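Local coordinates for FAD-binding PCMH-type domain-containing protein (Gibberella zeae, PDB 6YJO) that binds FAD through two covalent links and probably acts as an oligosaccharide-oxidising flavoenzyme, at residues A[73-78]-A[116-121]; A[34-39]-A[69-74]. All coordinates share one frame; numbering follows the deposited sequence.

Interaction 1 (A[73-78]-A[116-121])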
loop_
_atom_site.group_PDB
_atom_site.type_symbol
_atom_site.label_atom_id
_atom_site.label_comp_id
_atom_site.label_asym_id
_atom_site.label_seq_id
_atom_site.Cartn_x
_atom_site.Cartn_y
_atom_site.Cartn_z
ATOM N N ALA A 73 17.693 1.537 -15.313
ATOM C CA ALA A 73 17.334 2.683 -16.135
ATOM C C ALA A 73 16.778 3.786 -15.244
ATOM O O ALA A 73 16.190 3.522 -14.192
ATOM C CB ALA A 73 16.306 2.301 -17.202
ATOM N N LEU A 74 16.996 5.028 -15.663
ATOM C CA LEU A 74 16.508 6.211 -14.957
ATOM C C LEU A 74 15.811 7.110 -15.971
ATOM O O LEU A 74 16.327 8.172 -16.343
ATOM C CB LEU A 74 17.655 6.933 -14.249
ATOM C CG LEU A 74 17.274 8.166 -13.425
ATOM C CD1 LEU A 74 16.215 7.823 -12.384
ATOM C CD2 LEU A 74 18.499 8.769 -12.756
ATOM N N PRO A 75 14.637 6.704 -16.449
ATOM C CA PRO A 75 13.938 7.494 -17.465
ATOM C C PRO A 75 13.402 8.800 -16.900
ATOM O O PRO A 75 13.217 8.963 -15.693
ATOM C CB PRO A 75 12.792 6.571 -17.893
ATOM C CG PRO A 75 12.518 5.752 -16.677
ATOM C CD PRO A 75 13.878 5.496 -16.082
ATOM N N THR A 76 13.158 9.745 -17.810
ATOM C CA THR A 76 12.397 10.945 -17.495
ATOM C C THR A 76 11.248 11.168 -18.466
ATOM O O THR A 76 10.484 12.122 -18.282
ATOM C CB THR A 76 13.299 12.191 -17.489
ATOM O OG1 THR A 76 13.743 12.474 -18.822
ATOM C CG2 THR A 76 14.499 11.976 -16.576
ATOM N N THR A 77 11.107 10.325 -19.488
ATOM C CA THR A 77 10.007 10.409 -20.435
ATOM C C THR A 77 9.396 9.030 -20.624
ATOM O O THR A 77 10.024 8.001 -20.355
ATOM C CB THR A 77 10.452 10.948 -21.803
ATOM O OG1 THR A 77 11.351 10.015 -22.418
ATOM C CG2 THR A 77 11.140 12.299 -21.657
ATOM N N VAL A 78 8.151 9.027 -21.100
ATOM C CA VAL A 78 7.483 7.769 -21.420
ATOM C C VAL A 78 8.277 6.997 -22.462
ATOM O O VAL A 78 8.308 5.760 -22.443
ATOM C CB VAL A 78 6.046 8.039 -21.906
ATOM C CG1 VAL A 78 5.264 6.737 -21.987
ATOM C CG2 VAL A 78 5.349 9.047 -20.994
ATOM N N LEU A 116 16.414 -5.924 -15.333
ATOM C CA LEU A 116 16.457 -4.511 -15.678
ATOM C C LEU A 116 15.446 -3.798 -14.798
ATOM O O LEU A 116 14.271 -4.171 -14.762
ATOM C CB LEU A 116 16.142 -4.280 -17.158
ATOM C CG LEU A 116 15.860 -2.823 -17.560
ATOM C CD1 LEU A 116 17.096 -1.933 -17.393
ATOM C CD2 LEU A 116 15.338 -2.743 -18.989
ATOM N N VAL A 117 15.905 -2.798 -14.059
ATOM C CA VAL A 117 15.068 -2.084 -13.102
ATOM C C VAL A 117 14.903 -0.650 -13.580
ATOM O O VAL A 117 15.876 0.111 -13.630
ATOM C CB VAL A 117 15.655 -2.149 -11.683
ATOM C CG1 VAL A 117 14.872 -1.251 -10.746
ATOM C CG2 VAL A 117 15.636 -3.584 -11.175
ATOM N N ILE A 118 13.670 -0.290 -13.921
ATOM C CA ILE A 118 13.332 1.005 -14.501
ATOM C C ILE A 118 12.868 1.893 -13.351
ATOM O O ILE A 118 11.748 1.752 -12.854
ATOM C CB ILE A 118 12.260 0.863 -15.588
ATOM C CG1 ILE A 118 12.760 -0.059 -16.710
ATOM C CG2 ILE A 118 11.867 2.225 -16.153
ATOM C CD1 ILE A 118 11.717 -0.392 -17.765
ATOM N N VAL A 119 13.738 2.804 -12.921
ATOM C CA VAL A 119 13.460 3.691 -11.795
ATOM C C VAL A 119 12.751 4.931 -12.330
ATOM O O VAL A 119 13.372 5.804 -12.941
ATOM C CB VAL A 119 14.748 4.067 -11.050
ATOM C CG1 VAL A 119 14.469 5.145 -10.000
ATOM C CG2 VAL A 119 15.373 2.836 -10.397
ATOM N N VAL A 120 11.448 5.023 -12.075
ATOM C CA VAL A 120 10.633 6.118 -12.591
ATOM C C VAL A 120 10.597 7.260 -11.582
ATOM O O VAL A 120 9.808 8.202 -11.722
ATOM C CB VAL A 120 9.210 5.632 -12.928
ATOM C CG1 VAL A 120 9.265 4.429 -13.857
ATOM C CG2 VAL A 120 8.432 5.295 -11.656
ATOM N N ASP A 121 11.471 7.194 -10.574
ATOM C CA ASP A 121 11.480 8.197 -9.512
ATOM C C ASP A 121 11.680 9.611 -10.054
ATOM O O ASP A 121 11.201 10.578 -9.451
ATOM C CB ASP A 121 12.577 7.851 -8.500
ATOM C CG ASP A 121 12.685 8.863 -7.372
ATOM O OD1 ASP A 121 11.711 9.609 -7.135
ATOM O OD2 ASP A 121 13.752 8.910 -6.721
#
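Ala73 grips strand 116-119 through both of its backbone polar atoms, in a parallel bridge centred on Ile118. Its N donates to Val117 O at 2.9 Å, and its O accepts from Val119 N in a straighter bond of 2.9 Å, with 165° at the hydrogen. The ladder stops one step later: Pro75 has no N-H to offer Val119 O, and its CD sits 3.2 Å from that oxygen instead.

Ile118 shows how the face shared with Ala73 is packed. From CB the side chain splits. CG2, anti to the backbone N, reaches the proline ring, 3.6 Å from Pro75 CG, and the two side chains meet at about a right angle. CG1 takes the other direction, beside its own backbone N (chi1 -60°), and lies 4.3 Å from Ala73 CB. The chain then extends to CD1, further from Ala73 CB; Ala84 and Val85 of helix 78-90 also pack on this side chain. Leu116 adds its CD1 to the same face, against Ala73 CB.

Strands 71-73 and 95-98 are joined by helix 78-90 in a beta-alpha-beta crossover, and strand 116-119 fills the place between them, giving the small parallel sheet of the FAD-binding domain. The 73-78 segment is the turn into that crossover: Thr77 caps the helix start, while Pro75 packs on His80 and Ile81. On the other face, Leu74 CD1 comes within 4.0 Å of Val119 CG1 and 3.5 Å of Val119 O. The Val119 side chain also flanks the bridge itself, its CB 3.5 Å from Ala73 O. Further along the 116-121 segment, Val120 touches the FAD, and Asp121 forms a salt bridge with Arg337 through OD2.

Interaction 2 (A[34-39]-A[69-74])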
loop_
_atom_site.group_PDB
_atom_site.type_symbol
_atom_site.label_atom_id
_atom_site.label_comp_id
_atom_site.label_asym_id
_atom_site.label_seq_id
_atom_site.Cartn_x
_atom_site.Cartn_y
_atom_site.Cartn_z
ATOM N N ALA A 34 25.721 -5.862 -22.103
ATOM C CA ALA A 34 24.831 -6.104 -23.231
ATOM C C ALA A 34 23.621 -5.186 -23.154
ATOM O O ALA A 34 23.296 -4.482 -24.116
ATOM C CB ALA A 34 24.401 -7.573 -23.253
ATOM N N LEU A 35 22.947 -5.180 -22.001
ATOM C CA LEU A 35 21.883 -4.227 -21.707
ATOM C C LEU A 35 22.373 -2.794 -21.849
ATOM O O LEU A 35 22.044 -2.115 -22.825
ATOM C CB LEU A 35 21.343 -4.448 -20.292
ATOM C CG LEU A 35 20.105 -5.326 -20.113
ATOM C CD1 LEU A 35 19.925 -5.714 -18.654
ATOM C CD2 LEU A 35 18.878 -4.595 -20.626
ATOM N N ASN A 36 23.160 -2.335 -20.874
ATOM C CA ASN A 36 23.617 -0.950 -20.775
ATOM C C ASN A 36 23.945 -0.348 -22.136
ATOM O O ASN A 36 23.731 0.847 -22.360
ATOM C CB ASN A 36 24.836 -0.854 -19.853
ATOM C CG ASN A 36 24.516 -0.188 -18.525
ATOM O OD1 ASN A 36 23.352 -0.074 -18.134
ATOM N ND2 ASN A 36 25.553 0.256 -17.823
ATOM N N ALA A 37 24.476 -1.163 -23.049
ATOM C CA ALA A 37 24.744 -0.683 -24.400
ATOM C C ALA A 37 23.447 -0.420 -25.152
ATOM O O ALA A 37 23.254 0.662 -25.717
ATOM C CB ALA A 37 25.613 -1.688 -25.150
ATOM N N CYS A 38 22.540 -1.403 -25.166
ATOM C CA CYS A 38 21.231 -1.207 -25.781
ATOM C C CYS A 38 20.574 0.068 -25.269
ATOM O O CYS A 38 20.076 0.882 -26.054
ATOM C CB CYS A 38 20.337 -2.419 -25.506
ATOM S SG CYS A 38 18.699 -2.375 -26.310
ATOM N N LEU A 39 20.577 0.258 -23.947
ATOM C CA LEU A 39 19.938 1.426 -23.348
ATOM C C LEU A 39 20.470 2.718 -23.955
ATOM O O LEU A 39 19.696 3.603 -24.327
ATOM C CB LEU A 39 20.153 1.401 -21.834
ATOM C CG LEU A 39 19.447 0.278 -21.072
ATOM C CD1 LEU A 39 20.032 0.131 -19.675
ATOM C CD2 LEU A 39 17.947 0.537 -21.003
ATOM N N PRO A 69 20.302 -5.489 -9.624
ATOM C CA PRO A 69 19.971 -5.397 -11.051
ATOM C C PRO A 69 21.044 -5.852 -12.028
ATOM O O PRO A 69 22.240 -5.830 -11.723
ATOM C CB PRO A 69 19.702 -3.892 -11.226
ATOM C CG PRO A 69 19.512 -3.333 -9.783
ATOM C CD PRO A 69 19.496 -4.523 -8.869
ATOM N N ALA A 70 20.605 -6.270 -13.218
ATOM C CA ALA A 70 21.502 -6.361 -14.364
ATOM C C ALA A 70 21.805 -4.974 -14.912
ATOM O O ALA A 70 22.955 -4.674 -15.248
ATOM C CB ALA A 70 20.881 -7.256 -15.438
ATOM N N ALA A 71 20.786 -4.117 -14.990
ATOM C CA ALA A 71 20.973 -2.692 -15.219
ATOM C C ALA A 71 19.853 -1.930 -14.524
ATOM O O ALA A 71 18.797 -2.485 -14.209
ATOM C CB ALA A 71 21.003 -2.343 -16.712
ATOM N N ILE A 72 20.114 -0.651 -14.265
ATOM C CA ILE A 72 19.114 0.297 -13.785
ATOM C C ILE A 72 18.931 1.356 -14.862
ATOM O O ILE A 72 19.903 1.996 -15.282
ATOM C CB ILE A 72 19.525 0.957 -12.459
ATOM C CG1 ILE A 72 19.655 -0.068 -11.332
ATOM C CG2 ILE A 72 18.509 2.024 -12.082
ATOM C CD1 ILE A 72 20.407 0.475 -10.133
ATOM N N ALA A 73 17.693 1.537 -15.313
ATOM C CA ALA A 73 17.334 2.683 -16.135
ATOM C C ALA A 73 16.778 3.786 -15.244
ATOM O O ALA A 73 16.190 3.522 -14.192
ATOM C CB ALA A 73 16.306 2.301 -17.202
ATOM N N LEU A 74 16.996 5.028 -15.663
ATOM C CA LEU A 74 16.508 6.211 -14.957
ATOM C C LEU A 74 15.811 7.110 -15.971
ATOM O O LEU A 74 16.327 8.172 -16.343
ATOM C CB LEU A 74 17.655 6.933 -14.249
ATOM C CG LEU A 74 17.274 8.166 -13.425
ATOM C CD1 LEU A 74 16.215 7.823 -12.384
ATOM C CD2 LEU A 74 18.499 8.769 -12.756
#
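Helix 34-39 runs nearly alongside strand 71-73, their directions 22° apart and their axes 8.8 Å from each other, with the backbones drawing closest where Asn36 CA lies 6.4 Å from Ala71 CA. No hydrogen bond crosses the gap, and the small methyl of Ala71 is the common point of contact. Three helix residues converge on it. Leu35 approaches with CD1, which lies 4.0 Å from Ala71 CB and 3.7 Å from Ala70 CB, so that one methyl spans two neighbouring alanines. One turn on, Leu39 extends toward the strand with CG anti to its carbonyl carbon (chi1 -67°), which brings CD1 4.0 Å from Ala71 CB.

To one side of the two leucines, Asn36 places its OD1 3.6 Å from Ala71 CB. This is a polar atom against a methyl: the contact buries the oxygen, and the model supplies no hydrogen-bonding partner for it. Such a placement carries a probable energetic cost, set against the apolar contacts around it.

Cys38 lies on a part of the helix that does not meet the strand and forms a disulfide with Cys87, tying helix 32-41 covalently to helix 78-90. Leu39 also packs on Ala84 and Cys87 of that helix. Helix 32-41 thus flanks the outermost strand of the FAD-binding domain's parallel sheet, where Ala71 meets Leu116 of strand 116-119, while Ile72 points away from helix 32-41 and packs on Trp54 of helix 52-57.

Overall arrangement
Both contacts are largely buried, and they share strand 71-73, an outermost strand of the parallel sheet. Interaction 1 joins it to its inner neighbour, with backbone hydrogen bonds and apolar packing on both faces; interaction 2 adds an N-terminal helix that meets the strand through side-chain packing alone, its disulfide going to helix 78-90. The bridging pattern continues from one to the other, since Val117 N probably bonds to Ala71 O. Helix 78-90 meets both, touching Ile118 in the first and Leu39 in the second. Interaction 1 extends to the FAD pocket at its Val120 end, whereas the 34-39 contact lies away from the cofactor and farther from the centre of the chain.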